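GXWXG domain-containing protein (Thermomonospora curvata, PDB 4MVE) is of unknown function but joins a GXWXG family region and a DUF4334 region in one compact chain built mainly of antiparallel strands. Local coordinates at residues A[120-125]-A[145-150]; A[38-43]-A[128-133]; A[8-13]-A[30-35]. One frame throughout, in Å; residues are numbered along the deposited sequence.

Contact 1. Residues A[120-125]-A[145-150]; sequences DHFRRV and FHLTRE
Asp120 lies level with Phe145, their CA atoms 9.1 Å apart, and the axes of strands 120-124 and 145-149 come within 9.2 Å. That spacing is about twice the step between bonded neighbours, as expected for next-but-one strands with 129-136 between them. The two run in roughly the same sense, 56° apart, consistent with strong twist and curl in the sheet. No hydrogen bond links the segments.

The carboxylate of Asp120 meets the rim of the Phe145 ring, with CG of Asp120 3.6 Å from CE1 of Phe145. It runs along this edge, one oxygen by each carbon and both above the same side of the ring plane: OD1 of Asp120 lies 3.6 Å from Phe145 CE1, and OD2 of Asp120 3.6 Å from Phe145 CZ. The carboxylate and ring planes stand 75° apart. Phe145 carries its CG between backbone N and carbonyl carbon (chi1 67°), which swings the ring across toward Asp120 and Phe122. CE1 of Phe122 is the second meeting point, 3.8 Å from CZ of Phe145 and 3.6 Å from CD1 of Leu147. Val130 of the intervening strand touches both Phe122 and Leu147, and Met134 touches Asp120, so one face of three strands packs together.

Exchanging Asp120 for an alanine would probably leave the CE1-CZ edge of Phe145 without its oxygen neighbours. Tilted though they are, the oxygens may lie near slightly positive ring hydrogens, which probably eases burial of charge beside these apolar groups, with Lys67 a weak, distant counter-charge.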
loop_
_atom_site.group_PDB
_atom_site.type_symbol
_atom_site.label_atom_id
_atom_site.label_comp_id
_atom_site.label_asym_id
_atom_site.label_seq_id
_atom_site.Cartn_x
_atom_site.Cartn_y
_atom_site.Cartn_z
ATOM N N ASP A 120 7.033 -1.468 1.188
ATOM C CA ASP A 120 5.780 -1.732 0.454
ATOM C C ASP A 120 6.064 -1.683 -1.039
ATOM O O ASP A 120 6.333 -0.599 -1.570
ATOM C CB ASP A 120 4.662 -0.738 0.811
ATOM C CG ASP A 120 4.367 -0.584 2.295
ATOM O OD1 ASP A 120 4.440 -1.598 3.032
ATOM O OD2 ASP A 120 3.995 0.527 2.706
ATOM N N HIS A 121 6.009 -2.848 -1.706
ATOM C CA HIS A 121 6.280 -3.037 -3.153
ATOM C C HIS A 121 4.998 -2.797 -3.931
ATOM O O HIS A 121 3.999 -3.467 -3.675
ATOM C CB HIS A 121 6.828 -4.441 -3.418
ATOM C CG HIS A 121 8.039 -4.773 -2.606
ATOM N ND1 HIS A 121 9.336 -4.657 -3.138
ATOM C CD2 HIS A 121 8.127 -5.248 -1.337
ATOM C CE1 HIS A 121 10.146 -5.070 -2.184
ATOM N NE2 HIS A 121 9.463 -5.462 -1.089
ATOM N N PHE A 122 4.986 -1.778 -4.801
ATOM C CA PHE A 122 3.769 -1.396 -5.530
ATOM C C PHE A 122 3.698 -1.963 -6.942
ATOM O O PHE A 122 4.677 -1.922 -7.687
ATOM C CB PHE A 122 3.661 0.128 -5.600
ATOM C CG PHE A 122 3.589 0.782 -4.253
ATOM C CD1 PHE A 122 2.553 0.482 -3.371
ATOM C CD2 PHE A 122 4.574 1.673 -3.839
ATOM C CE1 PHE A 122 2.503 1.073 -2.107
ATOM C CE2 PHE A 122 4.533 2.238 -2.575
ATOM C CZ PHE A 122 3.484 1.955 -1.723
ATOM N N ARG A 123 2.517 -2.444 -7.330
ATOM C CA ARG A 123 2.274 -2.884 -8.706
ATOM C C ARG A 123 1.011 -2.202 -9.192
ATOM O O ARG A 123 0.108 -1.982 -8.409
ATOM C CB ARG A 123 2.153 -4.419 -8.813
ATOM C CG ARG A 123 3.353 -5.215 -8.351
ATOM C CD ARG A 123 4.462 -5.442 -9.361
ATOM N NE ARG A 123 5.552 -6.184 -8.710
ATOM C CZ ARG A 123 5.665 -7.511 -8.708
ATOM N NH1 ARG A 123 4.797 -8.260 -9.380
ATOM N NH2 ARG A 123 6.659 -8.096 -8.054
ATOM N N ARG A 124 0.917 -1.933 -10.478
ATOM C CA ARG A 124 -0.202 -1.241 -11.089
ATOM C C ARG A 124 -1.437 -2.131 -11.234
ATOM O O ARG A 124 -1.336 -3.229 -11.775
ATOM C CB ARG A 124 0.220 -0.726 -12.503
ATOM C CG ARG A 124 -0.841 0.130 -13.220
ATOM C CD ARG A 124 -0.377 0.555 -14.609
ATOM N NE ARG A 124 -1.352 1.423 -15.284
ATOM C CZ ARG A 124 -2.336 0.984 -16.060
ATOM N NH1 ARG A 124 -2.490 -0.317 -16.279
ATOM N NH2 ARG A 124 -3.181 1.839 -16.614
ATOM N N VAL A 125 -2.597 -1.617 -10.836
ATOM C CA VAL A 125 -3.917 -2.213 -11.113
ATOM C C VAL A 125 -4.467 -1.431 -12.346
ATOM O O VAL A 125 -4.788 -2.038 -13.365
ATOM C CB VAL A 125 -4.896 -2.239 -9.910
ATOM C CG1 VAL A 125 -6.319 -2.638 -10.350
ATOM C CG2 VAL A 125 -4.385 -3.173 -8.830
ATOM N N PHE A 145 -2.129 -4.820 0.706
ATOM C CA PHE A 145 -3.070 -3.732 0.924
ATOM C C PHE A 145 -3.317 -3.021 -0.421
ATOM O O PHE A 145 -2.650 -3.333 -1.409
ATOM C CB PHE A 145 -2.571 -2.774 2.041
ATOM C CG PHE A 145 -1.323 -2.005 1.682
ATOM C CD1 PHE A 145 -0.053 -2.530 1.957
ATOM C CD2 PHE A 145 -1.408 -0.753 1.066
ATOM C CE1 PHE A 145 1.108 -1.826 1.613
ATOM C CE2 PHE A 145 -0.253 -0.054 0.703
ATOM C CZ PHE A 145 1.000 -0.587 0.993
ATOM N N HIS A 146 -4.256 -2.064 -0.472
ATOM C CA HIS A 146 -4.474 -1.395 -1.755
ATOM C C HIS A 146 -4.510 0.108 -1.581
ATOM O O HIS A 146 -4.682 0.573 -0.471
ATOM C CB HIS A 146 -5.736 -1.921 -2.478
ATOM C CG HIS A 146 -6.980 -2.010 -1.640
ATOM N ND1 HIS A 146 -7.747 -0.890 -1.360
ATOM C CD2 HIS A 146 -7.558 -3.086 -1.058
ATOM C CE1 HIS A 146 -8.763 -1.322 -0.635
ATOM N NE2 HIS A 146 -8.697 -2.634 -0.440
ATOM N N LEU A 147 -4.239 0.861 -2.667
ATOM C CA LEU A 147 -4.283 2.317 -2.702
ATOM C C LEU A 147 -5.036 2.773 -3.926
ATOM O O LEU A 147 -4.805 2.255 -5.019
ATOM C CB LEU A 147 -2.874 2.964 -2.679
ATOM C CG LEU A 147 -1.932 2.652 -1.496
ATOM C CD1 LEU A 147 -0.496 3.116 -1.811
ATOM C CD2 LEU A 147 -2.476 3.207 -0.146
ATOM N N THR A 148 -5.890 3.789 -3.736
ATOM C CA THR A 148 -6.728 4.480 -4.729
ATOM C C THR A 148 -6.325 5.951 -4.731
ATOM O O THR A 148 -6.324 6.591 -3.685
ATOM C CB THR A 148 -8.220 4.279 -4.427
ATOM O OG1 THR A 148 -8.438 2.869 -4.374
ATOM C CG2 THR A 148 -9.137 4.911 -5.517
ATOM N N ARG A 149 -5.919 6.449 -5.892
ATOM C CA ARG A 149 -5.434 7.811 -6.064
ATOM C C ARG A 149 -6.562 8.836 -5.885
ATOM O O ARG A 149 -7.636 8.678 -6.463
ATOM C CB ARG A 149 -4.780 7.961 -7.460
ATOM C CG ARG A 149 -3.991 9.254 -7.659
ATOM C CD ARG A 149 -3.652 9.545 -9.121
ATOM N NE ARG A 149 -2.898 8.465 -9.787
ATOM C CZ ARG A 149 -1.575 8.326 -9.762
ATOM N NH1 ARG A 149 -0.820 9.174 -9.070
ATOM N NH2 ARG A 149 -0.996 7.334 -10.427
ATOM N N GLU A 150 -6.314 9.868 -5.055
ATOM C CA GLU A 150 -7.233 10.999 -4.857
ATOM C C GLU A 150 -7.193 11.856 -6.113
ATOM O O GLU A 150 -6.100 12.186 -6.573
ATOM C CB GLU A 150 -6.798 11.851 -3.649
ATOM C CG GLU A 150 -7.469 11.567 -2.318
ATOM C CD GLU A 150 -7.215 12.637 -1.261
ATOM O OE1 GLU A 150 -7.534 12.382 -0.077
ATOM O OE2 GLU A 150 -6.683 13.721 -1.605
#

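Contact 2. Residues A[38-43]-A[128-133]; sequences DFMLGT and DMVVGA
Phe39 brings the edge of its ring against Val130, its CE2 lying 3.6 Å from CG1 of Val130 and the methyl close to the ring plane. With CG anti to the backbone N (chi1 177°), the ring extends from the 3-10 segment that ends at Met40 alongside the valine, the two side chains pointing in opposite senses. Met40, deposited as selenomethionine, comes tip to tip with the same residue. Its SE is 3.9 Å from CG1 of Val130, while its CE is 3.9 Å from CG2 of Val130, and bends at chi2 and chi3 bring the end of the chain there. One valine methyl is therefore shared by an aromatic rim and a selenium, and the other meets the terminal methyl.

Met40 also touches Phe122 and Leu147, and Arg149 makes a cation-pi contact with Phe39 while donating from NH2 to the Phe39 carbonyl. The turn is tied internally by Leu41 N to Asp38 O at 3.0 Å. It leads into Gly42, the first glycine of the GXWXG motif, whose backbone angles would press a CB against the carbonyl O of Leu41. Across the two segments the contact is wholly apolar, with no hydrogen bond, so what holds it is probably dispersion and the exclusion of water from these few carbon and selenium contacts.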
loop_
_atom_site.group_PDB
_atom_site.type_symbol
_atom_site.label_atom_id
_atom_site.label_comp_id
_atom_site.label_asym_id
_atom_site.label_seq_id
_atom_site.Cartn_x
_atom_site.Cartn_y
_atom_site.Cartn_z
ATOM N N ASP A 38 7.760 8.094 -9.890
ATOM C CA ASP A 38 6.929 9.312 -10.020
ATOM C C ASP A 38 5.414 9.012 -10.181
ATOM O O ASP A 38 4.587 9.837 -9.784
ATOM C CB ASP A 38 7.457 10.252 -11.111
ATOM C CG ASP A 38 8.726 11.026 -10.699
ATOM O OD1 ASP A 38 9.299 10.725 -9.598
ATOM O OD2 ASP A 38 9.169 11.896 -11.480
ATOM N N PHE A 39 5.048 7.782 -10.599
ATOM C CA PHE A 39 3.647 7.348 -10.728
ATOM C C PHE A 39 2.933 7.392 -9.361
ATOM O O PHE A 39 1.714 7.573 -9.302
ATOM C CB PHE A 39 3.611 5.912 -11.284
ATOM C CG PHE A 39 2.244 5.269 -11.420
ATOM C CD1 PHE A 39 1.546 5.329 -12.623
ATOM C CD2 PHE A 39 1.700 4.523 -10.376
ATOM C CE1 PHE A 39 0.289 4.716 -12.749
ATOM C CE2 PHE A 39 0.459 3.904 -10.510
ATOM C CZ PHE A 39 -0.241 4.003 -11.690
HETATM N N MSE A 40 3.693 7.186 -8.274
HETATM C CA MSE A 40 3.153 7.176 -6.933
HETATM C C MSE A 40 2.922 8.565 -6.355
HETATM O O MSE A 40 2.249 8.652 -5.326
HETATM C CB MSE A 40 4.076 6.386 -5.975
HETATM C CG MSE A 40 4.254 4.916 -6.345
HETATM SE SE MSE A 40 2.584 3.926 -6.517
HETATM C CE MSE A 40 1.664 4.393 -4.755
ATOM N N LEU A 41 3.494 9.646 -6.964
ATOM C CA LEU A 41 3.382 10.989 -6.401
ATOM C C LEU A 41 1.886 11.443 -6.281
ATOM O O LEU A 41 1.113 11.331 -7.232
ATOM C CB LEU A 41 4.257 12.006 -7.148
ATOM C CG LEU A 41 5.791 11.683 -7.165
ATOM C CD1 LEU A 41 6.578 12.733 -7.917
ATOM C CD2 LEU A 41 6.354 11.579 -5.786
ATOM N N GLY A 42 1.502 11.840 -5.071
ATOM C CA GLY A 42 0.142 12.270 -4.752
ATOM C C GLY A 42 -0.408 11.645 -3.489
ATOM O O GLY A 42 0.299 10.907 -2.789
ATOM N N THR A 43 -1.678 11.936 -3.192
ATOM C CA THR A 43 -2.368 11.408 -2.024
ATOM C C THR A 43 -3.213 10.219 -2.453
ATOM O O THR A 43 -3.873 10.264 -3.506
ATOM C CB THR A 43 -3.179 12.513 -1.331
ATOM O OG1 THR A 43 -2.253 13.505 -0.899
ATOM C CG2 THR A 43 -3.959 12.008 -0.105
ATOM N N ASP A 128 -5.157 4.703 -11.373
ATOM C CA ASP A 128 -5.578 5.211 -10.077
ATOM C C ASP A 128 -5.636 4.157 -8.978
ATOM O O ASP A 128 -6.171 4.447 -7.905
ATOM C CB ASP A 128 -6.959 5.859 -10.237
ATOM C CG ASP A 128 -6.950 7.032 -11.186
ATOM O OD1 ASP A 128 -5.889 7.704 -11.297
ATOM O OD2 ASP A 128 -7.987 7.262 -11.848
HETATM N N MSE A 129 -5.090 2.947 -9.229
HETATM C CA MSE A 129 -5.084 1.840 -8.262
HETATM C C MSE A 129 -3.804 1.044 -8.349
HETATM O O MSE A 129 -3.346 0.733 -9.445
HETATM C CB MSE A 129 -6.265 0.877 -8.465
HETATM C CG MSE A 129 -7.615 1.480 -8.205
HETATM SE SE MSE A 129 -8.966 0.128 -8.545
HETATM C CE MSE A 129 -10.490 1.171 -8.035
ATOM N N VAL A 130 -3.233 0.743 -7.199
ATOM C CA VAL A 130 -2.035 -0.105 -7.028
ATOM C C VAL A 130 -2.300 -1.093 -5.922
ATOM O O VAL A 130 -3.084 -0.794 -5.027
ATOM C CB VAL A 130 -0.711 0.667 -6.721
ATOM C CG1 VAL A 130 -0.361 1.686 -7.799
ATOM C CG2 VAL A 130 -0.713 1.291 -5.321
ATOM N N VAL A 131 -1.611 -2.255 -5.944
ATOM C CA VAL A 131 -1.659 -3.194 -4.829
ATOM C C VAL A 131 -0.305 -3.003 -4.147
ATOM O O VAL A 131 0.685 -2.880 -4.846
ATOM C CB VAL A 131 -1.946 -4.671 -5.247
ATOM C CG1 VAL A 131 -1.617 -5.643 -4.112
ATOM C CG2 VAL A 131 -3.412 -4.851 -5.652
ATOM N N GLY A 132 -0.264 -2.956 -2.819
ATOM C CA GLY A 132 1.006 -2.819 -2.112
ATOM C C GLY A 132 1.300 -4.134 -1.439
ATOM O O GLY A 132 0.397 -4.717 -0.833
ATOM N N ALA A 133 2.569 -4.605 -1.533
ATOM C CA ALA A 133 3.054 -5.837 -0.920
ATOM C C ALA A 133 3.992 -5.474 0.231
ATOM O O ALA A 133 5.110 -5.009 0.003
ATOM C CB ALA A 133 3.773 -6.699 -1.950
#

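Contact 3. Residues A[8-13]-A[30-35]; sequences QRLAKI and DRLAPV
Arg31 and Arg9 share OD2 of Asp5, at the start of the same helix, 5-16, that carries Arg9: NH1 of Arg31 forms a salt bridge with it, and NE of Arg9 a long, weak ion pair. The common carboxylate probably offsets the like charges of the two guanidinium groups, which come together with NH2 of Arg9 3.8 Å from NH2 of Arg31. Arg9 NH2 arrives at the edge of the Arg31 group, near its plane, and the two planes are 54° apart. Bends at chi2 and chi3 in Arg9 and at chi3 in Arg31 (64°) bring these ends to the exposed side of the contact.

Deeper in, the leucines meet. CD1 of Leu10 lies 3.6 Å from CD1 of Leu32 and 4.1 Å from CD2 of Leu32, so a single methyl of the helix residue rests against the branched end of its partner. Segment 30-35 is mostly loop, and the leucines pack it against the helix where both lie on the sheet: Leu32 also touches Arg123, and Leu10 reaches Val131. Charges around the anion lie outside and apolar contact inside. Such layering is characteristic of an amphipathic helix packed on a face of a curled antiparallel sheet.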
loop_
_atom_site.group_PDB
_atom_site.type_symbol
_atom_site.label_atom_id
_atom_site.label_comp_id
_atom_site.label_asym_id
_atom_site.label_seq_id
_atom_site.Cartn_x
_atom_site.Cartn_y
_atom_site.Cartn_z
ATOM N N GLN A 8 -8.445 -6.461 -13.732
ATOM C CA GLN A 8 -9.896 -6.347 -13.675
ATOM C C GLN A 8 -10.451 -7.008 -12.433
ATOM O O GLN A 8 -11.295 -6.405 -11.770
ATOM C CB GLN A 8 -10.553 -6.904 -14.938
ATOM C CG GLN A 8 -10.439 -5.922 -16.115
ATOM C CD GLN A 8 -10.988 -6.408 -17.447
ATOM O OE1 GLN A 8 -10.993 -5.664 -18.440
ATOM N NE2 GLN A 8 -11.453 -7.655 -17.521
ATOM N N ARG A 9 -9.948 -8.218 -12.089
ATOM C CA ARG A 9 -10.348 -8.922 -10.874
ATOM C C ARG A 9 -9.958 -8.119 -9.623
ATOM O O ARG A 9 -10.749 -8.031 -8.681
ATOM C CB ARG A 9 -9.698 -10.302 -10.813
ATOM C CG ARG A 9 -10.434 -11.369 -11.574
ATOM C CD ARG A 9 -10.310 -12.670 -10.808
ATOM N NE ARG A 9 -9.309 -13.566 -11.396
ATOM C CZ ARG A 9 -8.754 -14.603 -10.769
ATOM N NH1 ARG A 9 -9.064 -14.870 -9.502
ATOM N NH2 ARG A 9 -7.872 -15.372 -11.399
ATOM N N LEU A 10 -8.747 -7.533 -9.609
ATOM C CA LEU A 10 -8.309 -6.795 -8.423
ATOM C C LEU A 10 -9.025 -5.459 -8.293
ATOM O O LEU A 10 -9.359 -5.076 -7.185
ATOM C CB LEU A 10 -6.793 -6.588 -8.390
ATOM C CG LEU A 10 -5.948 -7.816 -7.986
ATOM C CD1 LEU A 10 -4.480 -7.544 -8.254
ATOM C CD2 LEU A 10 -6.115 -8.175 -6.482
ATOM N N ALA A 11 -9.314 -4.783 -9.409
ATOM C CA ALA A 11 -9.996 -3.492 -9.391
ATOM C C ALA A 11 -11.383 -3.626 -8.733
ATOM O O ALA A 11 -11.768 -2.769 -7.933
ATOM C CB ALA A 11 -10.108 -2.935 -10.817
ATOM N N LYS A 12 -12.102 -4.712 -9.036
ATOM C CA LYS A 12 -13.448 -4.978 -8.500
ATOM C C LYS A 12 -13.410 -5.171 -6.980
ATOM O O LYS A 12 -14.274 -4.638 -6.274
ATOM C CB LYS A 12 -14.086 -6.208 -9.185
ATOM C CG LYS A 12 -14.714 -5.875 -10.537
ATOM C CD LYS A 12 -15.089 -7.105 -11.361
ATOM C CE LYS A 12 -16.502 -7.582 -11.142
ATOM N NZ LYS A 12 -16.952 -8.492 -12.237
ATOM N N ILE A 13 -12.406 -5.930 -6.484
ATOM C CA ILE A 13 -12.216 -6.177 -5.043
ATOM C C ILE A 13 -11.857 -4.845 -4.334
ATOM O O ILE A 13 -12.485 -4.493 -3.341
ATOM C CB ILE A 13 -11.141 -7.270 -4.822
ATOM C CG1 ILE A 13 -11.625 -8.658 -5.371
ATOM C CG2 ILE A 13 -10.737 -7.353 -3.326
ATOM C CD1 ILE A 13 -10.382 -9.698 -5.758
ATOM N N ASP A 30 1.348 -11.185 -8.618
ATOM C CA ASP A 30 2.493 -11.668 -9.403
ATOM C C ASP A 30 2.312 -11.476 -10.925
ATOM O O ASP A 30 3.294 -11.510 -11.642
ATOM C CB ASP A 30 2.797 -13.138 -9.087
ATOM C CG ASP A 30 3.382 -13.365 -7.691
ATOM O OD1 ASP A 30 3.854 -12.376 -7.066
ATOM O OD2 ASP A 30 3.397 -14.530 -7.238
ATOM N N ARG A 31 1.081 -11.217 -11.394
ATOM C CA ARG A 31 0.769 -11.011 -12.809
ATOM C C ARG A 31 0.698 -9.506 -13.141
ATOM O O ARG A 31 0.519 -9.140 -14.304
ATOM C CB ARG A 31 -0.552 -11.726 -13.157
ATOM C CG ARG A 31 -0.347 -13.228 -13.349
ATOM C CD ARG A 31 -1.551 -14.082 -13.011
ATOM N NE ARG A 31 -2.687 -13.811 -13.887
ATOM C CZ ARG A 31 -3.946 -14.102 -13.583
ATOM N NH1 ARG A 31 -4.925 -13.799 -14.426
ATOM N NH2 ARG A 31 -4.239 -14.691 -12.427
ATOM N N LEU A 32 0.895 -8.644 -12.138
ATOM C CA LEU A 32 0.828 -7.203 -12.326
ATOM C C LEU A 32 2.137 -6.601 -12.777
ATOM O O LEU A 32 3.226 -7.127 -12.522
ATOM C CB LEU A 32 0.341 -6.477 -11.058
ATOM C CG LEU A 32 -1.058 -6.860 -10.511
ATOM C CD1 LEU A 32 -1.331 -6.112 -9.229
ATOM C CD2 LEU A 32 -2.187 -6.599 -11.544
ATOM N N ALA A 33 2.002 -5.469 -13.468
ATOM C CA ALA A 33 3.103 -4.700 -14.012
ATOM C C ALA A 33 3.746 -3.805 -12.941
ATOM O O ALA A 33 3.037 -3.235 -12.112
ATOM C CB ALA A 33 2.610 -3.847 -15.182
ATOM N N PRO A 34 5.091 -3.621 -12.986
ATOM C CA PRO A 34 5.727 -2.657 -12.067
ATOM C C PRO A 34 5.361 -1.207 -12.432
ATOM O O PRO A 34 4.884 -0.945 -13.546
ATOM C CB PRO A 34 7.226 -2.902 -12.252
ATOM C CG PRO A 34 7.372 -3.573 -13.563
ATOM C CD PRO A 34 6.061 -4.198 -13.944
ATOM N N VAL A 35 5.584 -0.269 -11.497
ATOM C CA VAL A 35 5.294 1.153 -11.702
ATOM C C VAL A 35 6.553 1.962 -11.439
ATOM O O VAL A 35 7.299 1.603 -10.523
ATOM C CB VAL A 35 4.095 1.700 -10.855
ATOM C CG1 VAL A 35 2.782 1.073 -11.282
ATOM C CG2 VAL A 35 4.297 1.558 -9.348
#

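Overall arrangement
Contacts 1 and 2 are buried, their centres about 4 Å apart, and contact 2 uses strand 129-136, which lies between the two strands of contact 1: His121 O to Ala133 N and Phe145 O to Gly132 N, each 2.8 Å, are probable hydrogen bonds between them. Contact 3 lies farther out, centred about 13 Å from the centre of the chain, and is only partly buried. It joins the same sheet through Arg124 N to Ala33 O at 3.0 Å, a probable hydrogen bond. Chemistry follows place: contact 2 is purely apolar, contact 1 adds one buried carboxylate, and contact 3 sets arginines outside a leucine pair. Met129 packs on Ala11, linking contacts 2 and 3.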